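Local atomic coordinates of type IV secretion system protein DotB (Yersinia pseudotuberculosis IP 31758, PDB entry 6GEF), a protein that probably hydrolyses ATP as a hexameric motor of a type IVb secretion system. Residues F25-R30 / V45-A50; V114-K119 / Q127-R132; E318-I323 / L343-D348. All coordinates share one frame; numbering follows the deposited sequence.

Interaction 1: residues F25-R30 / V45-A50; sequences FKTEYR and VLEFLA
Glu47, on the helix 38-50, reaches across to Thr27 and Tyr29 and accounts for most of the surface that the helix shares with the loop 25-30. The packed part of the contact is the aliphatic stem of this glutamate against the Tyr29 ring. Glu47 CB sits 3.9 Å from the ring centroid, and its direction lies only 13° off the ring normal, which identifies a CH-pi contact over the face. Glu47 CG follows at 3.7 Å from Tyr29 CD2. With CG anti to the backbone N (chi1 166°), the Glu47 chain leaves the helix toward the loop; a bend at chi2 then carries the carboxylate past the tyrosine to Thr27, its plane within 16° of the ring plane. Tyr29 OH is hydrogen-bonded to Thr44 on the same helix, which anchors the far end of the ring.

At the carboxylate, Thr27 OG1 donates to Glu47 OE2 at 3.1 Å, meeting that oxygen nearly along its C-O axis. Thr27 N adds a weak bond to Glu47 OE2 at 3.3 Å, so hydroxyl and amide of one residue converge on a single oxygen. The place of Glu47 OE1 is doubtful, so little rests on its weak approach to Thr27 N.

The contact thins toward the exposed side. There Thr27 OG1 and Ala50 CB are 3.9 Å apart, a marginal touch. Lys26 NZ is hydrogen-bonded to Leu75 O, and any electrostatic effect of this lysine on the Glu47 carboxylate would be long-range. Phe25 O accepts a hydrogen bond from His51 NE2. Together these bonds lay an irregular N-terminal arm along the outer side of the first helix of an alpha+beta domain, an arrangement consistent with the PAS-like N-terminal domain of GspE-type ATPases.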
loop_
_atom_site.group_PDB
_atom_site.type_symbol
_atom_site.label_atom_id
_atom_site.label_comp_id
_atom_site.label_asym_id
_atom_site.label_seq_id
_atom_site.Cartn_x
_atom_site.Cartn_y
_atom_site.Cartn_z
ATOM N N PHE A 25 21.156 46.488 -30.232
ATOM C CA PHE A 25 20.606 47.698 -30.802
ATOM C C PHE A 25 19.117 47.812 -30.486
ATOM O O PHE A 25 18.425 46.822 -30.242
ATOM C CB PHE A 25 20.834 47.693 -32.318
ATOM C CG PHE A 25 22.212 48.119 -32.722
ATOM C CD1 PHE A 25 23.336 47.609 -32.043
ATOM C CD2 PHE A 25 22.397 49.069 -33.752
ATOM C CE1 PHE A 25 24.612 48.014 -32.414
ATOM C CE2 PHE A 25 23.670 49.470 -34.102
ATOM C CZ PHE A 25 24.789 48.945 -33.441
ATOM N N LYS A 26 18.630 49.046 -30.520
ATOM C CA LYS A 26 17.324 49.384 -29.964
ATOM C C LYS A 26 16.396 49.923 -31.053
ATOM O O LYS A 26 16.830 50.282 -32.130
ATOM C CB LYS A 26 17.468 50.426 -28.829
ATOM C CG LYS A 26 17.979 49.840 -27.530
ATOM C CD LYS A 26 18.181 50.965 -26.499
ATOM C CE LYS A 26 18.853 50.383 -25.239
ATOM N NZ LYS A 26 19.926 49.377 -25.538
ATOM N N THR A 27 15.111 49.963 -30.737
ATOM C CA THR A 27 14.113 50.716 -31.521
ATOM C C THR A 27 13.346 51.645 -30.583
ATOM O O THR A 27 12.551 51.171 -29.791
ATOM C CB THR A 27 13.151 49.732 -32.207
ATOM O OG1 THR A 27 12.309 49.122 -31.212
ATOM C CG2 THR A 27 13.952 48.650 -32.922
ATOM N N GLU A 28 13.610 52.936 -30.701
ATOM C CA GLU A 28 12.974 53.936 -29.830
ATOM C C GLU A 28 12.764 53.422 -28.392
ATOM O O GLU A 28 11.700 52.965 -28.056
ATOM C CB GLU A 28 11.644 54.414 -30.423
ATOM C CG GLU A 28 11.745 55.715 -31.183
ATOM C CD GLU A 28 10.418 56.480 -31.258
ATOM O OE1 GLU A 28 9.785 56.517 -32.344
ATOM O OE2 GLU A 28 10.012 57.067 -30.227
ATOM N N TYR A 29 13.842 53.341 -27.648
ATOM C CA TYR A 29 13.846 52.726 -26.338
ATOM C C TYR A 29 15.017 53.252 -25.527
ATOM O O TYR A 29 16.109 53.436 -26.065
ATOM C CB TYR A 29 13.948 51.177 -26.447
ATOM C CG TYR A 29 13.967 50.483 -25.119
ATOM C CD1 TYR A 29 12.824 50.371 -24.341
ATOM C CD2 TYR A 29 15.135 49.910 -24.638
ATOM C CE1 TYR A 29 12.840 49.724 -23.120
ATOM C CE2 TYR A 29 15.171 49.245 -23.404
ATOM C CZ TYR A 29 14.030 49.168 -22.652
ATOM O OH TYR A 29 14.044 48.534 -21.440
ATOM N N ARG A 30 14.779 53.511 -24.248
ATOM C CA ARG A 30 15.840 53.762 -23.288
ATOM C C ARG A 30 15.720 52.776 -22.143
ATOM O O ARG A 30 14.642 52.621 -21.577
ATOM C CB ARG A 30 15.790 55.210 -22.735
ATOM C CG ARG A 30 17.145 55.860 -22.558
ATOM C CD ARG A 30 18.076 55.552 -23.715
ATOM N NE ARG A 30 19.432 56.052 -23.454
ATOM C CZ ARG A 30 20.431 56.014 -24.343
ATOM N NH1 ARG A 30 21.623 56.489 -24.008
ATOM N NH2 ARG A 30 20.258 55.521 -25.582
ATOM N N VAL A 45 9.857 44.606 -22.794
ATOM C CA VAL A 45 9.434 43.387 -23.454
ATOM C C VAL A 45 9.089 43.680 -24.886
ATOM O O VAL A 45 9.199 42.786 -25.766
ATOM C CB VAL A 45 8.315 42.672 -22.670
ATOM C CG1 VAL A 45 8.339 43.084 -21.213
ATOM C CG2 VAL A 45 6.980 42.935 -23.304
ATOM N N LEU A 46 8.551 44.844 -25.204
ATOM C CA LEU A 46 8.312 45.238 -26.599
ATOM C C LEU A 46 9.629 45.488 -27.336
ATOM O O LEU A 46 9.737 45.161 -28.517
ATOM C CB LEU A 46 7.403 46.450 -26.657
ATOM C CG LEU A 46 5.905 46.187 -26.523
ATOM C CD1 LEU A 46 5.193 47.523 -26.170
ATOM C CD2 LEU A 46 5.370 45.579 -27.822
ATOM N N GLU A 47 10.608 46.068 -26.676
ATOM C CA GLU A 47 11.930 46.200 -27.258
ATOM C C GLU A 47 12.527 44.831 -27.586
ATOM O O GLU A 47 13.051 44.624 -28.679
ATOM C CB GLU A 47 12.846 47.011 -26.318
ATOM C CG GLU A 47 14.330 46.935 -26.665
ATOM C CD GLU A 47 14.622 47.378 -28.059
ATOM O OE1 GLU A 47 15.809 47.479 -28.409
ATOM O OE2 GLU A 47 13.679 47.638 -28.844
ATOM N N PHE A 48 12.525 43.925 -26.631
ATOM C CA PHE A 48 12.940 42.551 -26.910
ATOM C C PHE A 48 12.103 41.939 -28.013
ATOM O O PHE A 48 12.607 41.114 -28.787
ATOM C CB PHE A 48 12.891 41.695 -25.631
ATOM C CG PHE A 48 14.094 41.853 -24.754
ATOM C CD1 PHE A 48 15.364 41.823 -25.288
ATOM C CD2 PHE A 48 13.964 42.018 -23.391
ATOM C CE1 PHE A 48 16.492 41.951 -24.474
ATOM C CE2 PHE A 48 15.086 42.138 -22.583
ATOM C CZ PHE A 48 16.345 42.116 -23.133
ATOM N N LEU A 49 10.827 42.276 -28.095
ATOM C CA LEU A 49 9.951 41.667 -29.102
ATOM C C LEU A 49 10.274 42.153 -30.488
ATOM O O LEU A 49 10.156 41.409 -31.458
ATOM C CB LEU A 49 8.482 41.925 -28.746
ATOM C CG LEU A 49 7.455 40.999 -29.397
ATOM C CD1 LEU A 49 6.070 41.350 -28.855
ATOM C CD2 LEU A 49 7.515 41.104 -30.887
ATOM N N ALA A 50 10.666 43.412 -30.643
ATOM C CA ALA A 50 11.274 43.876 -31.892
ATOM C C ALA A 50 12.408 42.940 -32.360
ATOM O O ALA A 50 12.568 42.708 -33.545
ATOM C CB ALA A 50 11.761 45.306 -31.752
#

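Interaction 2: residues V114-K119 / Q127-R132; sequences VFHPTK and QRFGYR
Val114 and Phe129 form a hydrogen-bonded antiparallel pair at the loop end of a beta hairpin, whose strands 108-115 and 128-140 lie at one edge of the six-stranded antiparallel sheet. Three backbone hydrogen bonds establish the register. Val114 N donates to Phe129 O at 2.9 Å with an N-H...O angle of 164°, in the carbonyl plane. The return bond, from Phe129 N to Val114 O, is equally short at 2.9 Å. Past the last strand residue, His116 N still reaches Gln127 O at 3.1 Å, so the pairing runs into the loop. Gln127 O also receives a CA-H...O contact from Phe115 CA at 3.5 Å.

Apolar packing differs between the two faces. On that of Val114 and Phe129, Val114 CG2 meets Phe129 CB at 4.2 Å, while Val114 CG1 approaches the Tyr131 ring at CE1, 4.3 Å away. Helix 38-50 covers this face through Val45, Leu46 and Leu49. Beyond the strand end, Phe129 CE1 comes to the edge of the His116 imidazole.

On the opposite face, Phe115 and Arg128, a non-hydrogen-bonded pair, run side by side in the same direction. The touch is made by methylene carbon: Phe115 CE2 lies 3.7 Å from Arg128 CG, and the ring and guanidinium planes stand 54° apart, which rules out a parallel stack.

One side-chain polar bond lies at the start of strand 128-140. The Gln127 chain, bent at chi2 (57°), folds back beside its own backbone, and its OE1 accepts a hydrogen bond from Arg128 N at 2.9 Å.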
loop_
_atom_site.group_PDB
_atom_site.type_symbol
_atom_site.label_atom_id
_atom_site.label_comp_id
_atom_site.label_asym_id
_atom_site.label_seq_id
_atom_site.Cartn_x
_atom_site.Cartn_y
_atom_site.Cartn_z
ATOM N N VAL A 114 1.318 41.904 -23.707
ATOM C CA VAL A 114 1.779 43.261 -24.019
ATOM C C VAL A 114 1.346 43.579 -25.445
ATOM O O VAL A 114 1.426 42.729 -26.336
ATOM C CB VAL A 114 3.330 43.377 -23.865
ATOM C CG1 VAL A 114 3.854 42.445 -22.811
ATOM C CG2 VAL A 114 4.031 43.103 -25.164
ATOM N N PHE A 115 0.973 44.829 -25.656
ATOM C CA PHE A 115 0.256 45.230 -26.889
ATOM C C PHE A 115 1.168 46.126 -27.697
ATOM O O PHE A 115 1.714 47.114 -27.177
ATOM C CB PHE A 115 -1.060 45.965 -26.566
ATOM C CG PHE A 115 -1.990 45.193 -25.681
ATOM C CD1 PHE A 115 -1.782 45.163 -24.286
ATOM C CD2 PHE A 115 -3.031 44.452 -26.224
ATOM C CE1 PHE A 115 -2.596 44.402 -23.469
ATOM C CE2 PHE A 115 -3.869 43.704 -25.401
ATOM C CZ PHE A 115 -3.654 43.678 -24.020
ATOM N N HIS A 116 1.361 45.790 -28.962
ATOM C CA HIS A 116 2.201 46.599 -29.846
ATOM C C HIS A 116 1.611 48.009 -29.990
ATOM O O HIS A 116 0.419 48.154 -30.231
ATOM C CB HIS A 116 2.287 45.966 -31.225
ATOM C CG HIS A 116 3.536 46.276 -31.978
ATOM N ND1 HIS A 116 4.076 47.548 -32.110
ATOM C CD2 HIS A 116 4.380 45.453 -32.641
ATOM C CE1 HIS A 116 5.186 47.486 -32.816
ATOM N NE2 HIS A 116 5.406 46.226 -33.137
ATOM N N PRO A 117 2.402 49.057 -29.722
ATOM C CA PRO A 117 1.821 50.403 -29.664
ATOM C C PRO A 117 1.326 50.872 -31.025
ATOM O O PRO A 117 0.194 51.364 -31.144
ATOM C CB PRO A 117 2.982 51.267 -29.148
ATOM C CG PRO A 117 4.213 50.516 -29.549
ATOM C CD PRO A 117 3.860 49.051 -29.482
ATOM N N THR A 118 2.172 50.749 -32.049
ATOM C CA THR A 118 1.814 51.158 -33.395
ATOM C C THR A 118 2.149 50.028 -34.363
ATOM O O THR A 118 2.891 49.075 -34.019
ATOM C CB THR A 118 2.588 52.429 -33.814
ATOM O OG1 THR A 118 3.972 52.123 -34.015
ATOM C CG2 THR A 118 2.457 53.504 -32.735
ATOM N N LYS A 119 1.626 50.149 -35.582
ATOM C CA LYS A 119 2.101 49.376 -36.723
ATOM C C LYS A 119 1.983 47.864 -36.531
ATOM O O LYS A 119 2.623 47.086 -37.237
ATOM C CB LYS A 119 3.533 49.810 -37.130
ATOM C CG LYS A 119 4.628 48.909 -36.594
ATOM C CD LYS A 119 5.785 48.756 -37.569
ATOM C CE LYS A 119 6.595 47.492 -37.278
ATOM N NZ LYS A 119 6.625 46.952 -35.879
ATOM N N GLN A 127 -2.695 44.685 -31.878
ATOM C CA GLN A 127 -2.100 43.386 -31.883
ATOM C C GLN A 127 -1.489 43.054 -30.527
ATOM O O GLN A 127 -0.870 43.915 -29.885
ATOM C CB GLN A 127 -1.041 43.289 -32.977
ATOM C CG GLN A 127 -0.382 41.897 -33.097
ATOM C CD GLN A 127 -1.403 40.792 -33.350
ATOM O OE1 GLN A 127 -2.382 40.672 -32.623
ATOM N NE2 GLN A 127 -1.179 39.990 -34.403
ATOM N N ARG A 128 -1.649 41.800 -30.099
ATOM C CA ARG A 128 -1.367 41.402 -28.728
ATOM C C ARG A 128 -0.350 40.276 -28.698
ATOM O O ARG A 128 -0.409 39.368 -29.528
ATOM C CB ARG A 128 -2.647 40.959 -28.030
ATOM C CG ARG A 128 -2.460 40.484 -26.603
ATOM C CD ARG A 128 -3.608 39.581 -26.164
ATOM N NE ARG A 128 -4.297 38.953 -27.280
ATOM C CZ ARG A 128 -5.628 38.933 -27.433
ATOM N NH1 ARG A 128 -6.422 39.518 -26.531
ATOM N NH2 ARG A 128 -6.156 38.336 -28.502
ATOM N N PHE A 129 0.591 40.355 -27.768
ATOM C CA PHE A 129 1.668 39.369 -27.627
ATOM C C PHE A 129 1.590 38.755 -26.238
ATOM O O PHE A 129 1.647 39.470 -25.240
ATOM C CB PHE A 129 3.021 40.054 -27.843
ATOM C CG PHE A 129 3.316 40.313 -29.283
ATOM C CD1 PHE A 129 2.667 41.363 -29.981
ATOM C CD2 PHE A 129 4.287 39.528 -29.946
ATOM C CE1 PHE A 129 2.950 41.583 -31.305
ATOM C CE2 PHE A 129 4.593 39.769 -31.269
ATOM C CZ PHE A 129 3.921 40.804 -31.945
ATOM N N GLY A 130 1.479 37.434 -26.205
ATOM C CA GLY A 130 1.441 36.692 -24.949
ATOM C C GLY A 130 2.799 36.196 -24.544
ATOM O O GLY A 130 3.666 35.930 -25.367
ATOM N N TYR A 131 2.967 36.052 -23.239
ATOM C CA TYR A 131 4.146 35.413 -22.640
ATOM C C TYR A 131 3.696 34.463 -21.555
ATOM O O TYR A 131 2.770 34.752 -20.816
ATOM C CB TYR A 131 5.108 36.460 -22.071
ATOM C CG TYR A 131 5.822 37.275 -23.131
ATOM C CD1 TYR A 131 5.182 38.358 -23.758
ATOM C CD2 TYR A 131 7.120 36.956 -23.532
ATOM C CE1 TYR A 131 5.835 39.084 -24.719
ATOM C CE2 TYR A 131 7.753 37.713 -24.493
ATOM C CZ TYR A 131 7.090 38.777 -25.091
ATOM O OH TYR A 131 7.766 39.522 -26.043
ATOM N N ARG A 132 4.378 33.333 -21.452
ATOM C CA ARG A 132 4.238 32.419 -20.317
ATOM C C ARG A 132 5.240 32.831 -19.245
ATOM O O ARG A 132 6.451 32.805 -19.476
ATOM C CB ARG A 132 4.504 30.982 -20.759
ATOM C CG ARG A 132 3.769 30.591 -22.044
ATOM C CD ARG A 132 4.090 29.172 -22.424
ATOM N NE ARG A 132 3.365 28.766 -23.628
ATOM C CZ ARG A 132 2.135 28.254 -23.648
ATOM N NH1 ARG A 132 1.583 27.873 -24.784
ATOM N NH2 ARG A 132 1.477 28.084 -22.509
#

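Interaction 3: residues E318-I323 / L343-D348; sequences ETTRFI and LNFTTD
The contact lies at the end of the beta hairpin 320-330/336-344 remote from its turn, where Ile323 and Leu343 form a hydrogen-bonded antiparallel pair. Ile323 N reaches Leu343 O at 2.9 Å and Leu343 N reaches Ile323 O at 2.9 Å. A third bond, Phe345 N to Arg321 O at 2.8 Å, has a different geometry: the donor stands 58° above the carbonyl plane, away from the lone pairs.

That departure accompanies a turn. Phe345 is the centre of an inverse gamma turn, in which Thr346 N bonds to Asn344 O, and Thr346 then occupies the N-cap position of helix 347-355. With CG anti to its carbonyl carbon (chi1 -83°), the Phe345 ring packs against Thr320, at the start of strand 320-330. Thr320 CG2 is centred over one face, 3.7 Å from the centroid and 7° off the normal, and Ile323 CG1 adds a contact to Phe345 CE1 at 3.8 Å. Met297 and Val366, from two further helices, also touch this ring.

On the other side of the hairpin, Phe322 CD2 packs on Asn344 CB at 3.6 Å, while Leu343 O lies over one face of the Phe322 ring. Asn344 ND2 is held by Gln172 OE1. Strand 320-330 also bonds to strand 179-183, so the hairpin forms an edge of the mixed sheet of a RecA-like P-loop ATPase domain.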
loop_
_atom_site.group_PDB
_atom_site.type_symbol
_atom_site.label_atom_id
_atom_site.label_comp_id
_atom_site.label_asym_id
_atom_site.label_seq_id
_atom_site.Cartn_x
_atom_site.Cartn_y
_atom_site.Cartn_z
ATOM N N GLU A 318 3.983 -0.989 -39.875
ATOM C CA GLU A 318 2.779 -0.913 -40.673
ATOM C C GLU A 318 1.972 0.375 -40.438
ATOM O O GLU A 318 1.217 0.783 -41.307
ATOM C CB GLU A 318 1.894 -2.135 -40.418
ATOM C CG GLU A 318 2.379 -3.397 -41.093
ATOM C CD GLU A 318 1.720 -3.658 -42.425
ATOM O OE1 GLU A 318 2.385 -3.398 -43.469
ATOM O OE2 GLU A 318 0.558 -4.144 -42.413
ATOM N N THR A 319 2.140 0.994 -39.282
ATOM C CA THR A 319 1.367 2.170 -38.926
ATOM C C THR A 319 2.115 3.475 -39.186
ATOM O O THR A 319 1.484 4.514 -39.414
ATOM C CB THR A 319 0.962 2.141 -37.439
ATOM O OG1 THR A 319 0.506 0.831 -37.112
ATOM C CG2 THR A 319 -0.130 3.116 -37.165
ATOM N N THR A 320 3.452 3.446 -39.175
ATOM C CA THR A 320 4.224 4.631 -39.500
ATOM C C THR A 320 4.077 4.968 -40.981
ATOM O O THR A 320 4.170 4.089 -41.839
ATOM C CB THR A 320 5.695 4.396 -39.172
ATOM O OG1 THR A 320 5.816 3.947 -37.803
ATOM C CG2 THR A 320 6.487 5.689 -39.350
ATOM N N ARG A 321 3.809 6.239 -41.283
ATOM C CA ARG A 321 3.721 6.713 -42.650
ATOM C C ARG A 321 4.849 7.649 -43.061
ATOM O O ARG A 321 5.059 7.863 -44.261
ATOM C CB ARG A 321 2.361 7.398 -42.888
ATOM C CG ARG A 321 1.302 6.476 -43.476
ATOM C CD ARG A 321 1.910 5.447 -44.429
ATOM N NE ARG A 321 1.165 5.329 -45.675
ATOM C CZ ARG A 321 1.480 5.996 -46.785
ATOM N NH1 ARG A 321 2.530 6.835 -46.810
ATOM N NH2 ARG A 321 0.752 5.823 -47.893
ATOM N N PHE A 322 5.584 8.198 -42.098
ATOM C CA PHE A 322 6.499 9.297 -42.374
ATOM C C PHE A 322 7.185 9.749 -41.082
ATOM O O PHE A 322 6.522 9.954 -40.058
ATOM C CB PHE A 322 5.746 10.505 -42.986
ATOM C CG PHE A 322 6.649 11.520 -43.590
ATOM C CD1 PHE A 322 7.316 12.398 -42.779
ATOM C CD2 PHE A 322 6.818 11.625 -44.973
ATOM C CE1 PHE A 322 8.153 13.371 -43.313
ATOM C CE2 PHE A 322 7.643 12.594 -45.497
ATOM C CZ PHE A 322 8.309 13.457 -44.663
ATOM N N ILE A 323 8.507 9.934 -41.147
ATOM C CA ILE A 323 9.302 10.256 -39.978
ATOM C C ILE A 323 10.174 11.454 -40.330
ATOM O O ILE A 323 11.029 11.370 -41.217
ATOM C CB ILE A 323 10.172 9.069 -39.504
ATOM C CG1 ILE A 323 9.293 7.888 -39.098
ATOM C CG2 ILE A 323 11.130 9.511 -38.410
ATOM C CD1 ILE A 323 9.836 7.039 -37.964
ATOM N N LEU A 343 12.021 10.531 -43.814
ATOM C CA LEU A 343 11.749 9.403 -44.695
ATOM C C LEU A 343 10.254 9.178 -44.782
ATOM O O LEU A 343 9.540 9.208 -43.757
ATOM C CB LEU A 343 12.403 8.132 -44.146
ATOM C CG LEU A 343 12.403 6.937 -45.095
ATOM C CD1 LEU A 343 13.453 5.907 -44.685
ATOM C CD2 LEU A 343 11.059 6.311 -45.153
ATOM N N ASN A 344 9.760 8.975 -46.005
ATOM C CA ASN A 344 8.352 8.689 -46.237
ATOM C C ASN A 344 8.164 7.164 -46.311
ATOM O O ASN A 344 8.751 6.529 -47.166
ATOM C CB ASN A 344 7.886 9.371 -47.528
ATOM C CG ASN A 344 6.432 9.099 -47.853
ATOM O OD1 ASN A 344 5.808 8.243 -47.249
ATOM N ND2 ASN A 344 5.911 9.775 -48.835
ATOM N N PHE A 345 7.285 6.645 -45.464
ATOM C CA PHE A 345 7.068 5.201 -45.371
ATOM C C PHE A 345 6.052 4.771 -46.440
ATOM O O PHE A 345 4.869 4.619 -46.210
ATOM C CB PHE A 345 6.601 4.809 -43.972
ATOM C CG PHE A 345 7.715 4.652 -42.979
ATOM C CD1 PHE A 345 8.687 5.621 -42.803
ATOM C CD2 PHE A 345 7.774 3.509 -42.204
ATOM C CE1 PHE A 345 9.715 5.413 -41.907
ATOM C CE2 PHE A 345 8.803 3.322 -41.284
ATOM C CZ PHE A 345 9.763 4.275 -41.125
ATOM N N THR A 346 6.570 4.599 -47.645
ATOM C CA THR A 346 5.813 3.985 -48.718
ATOM C C THR A 346 5.697 2.482 -48.505
ATOM O O THR A 346 6.448 1.872 -47.739
ATOM C CB THR A 346 6.461 4.260 -50.078
ATOM O OG1 THR A 346 7.831 3.858 -50.040
ATOM C CG2 THR A 346 6.402 5.737 -50.403
ATOM N N THR A 347 4.729 1.884 -49.199
ATOM C CA THR A 347 4.507 0.442 -49.096
ATOM C C THR A 347 5.802 -0.369 -49.329
ATOM O O THR A 347 6.135 -1.260 -48.561
ATOM C CB THR A 347 3.464 -0.016 -50.112
ATOM O OG1 THR A 347 2.390 0.938 -50.209
ATOM C CG2 THR A 347 2.936 -1.388 -49.761
ATOM N N ASP A 348 6.600 0.096 -50.308
ATOM C CA ASP A 348 7.879 -0.546 -50.563
ATOM C C ASP A 348 8.794 -0.512 -49.323
ATOM O O ASP A 348 9.320 -1.543 -48.923
ATOM C CB ASP A 348 8.560 0.139 -51.752
ATOM C CG ASP A 348 9.932 -0.422 -52.047
ATOM O OD1 ASP A 348 10.275 -1.481 -51.512
ATOM O OD2 ASP A 348 10.678 0.211 -52.834
#

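Interactions 1 and 2 belong to one unit: their centres are 13 Å apart, and helix 38-50 joins them. One side of that helix meets the loop 25-30, while its other residues pack on the strands of interaction 2. Interaction 3 lies on the opposite side of the chain's centre, its centre about 46 Å from that of interaction 1 and 41 Å from that of interaction 2; the nearest atoms of interactions 2 and 3 are about 24 Å apart. Its strand 320-330 neighbours strand 179-183, which leads into the probable Walker A loop containing Lys190; the link to the nucleotide site is thus indirect.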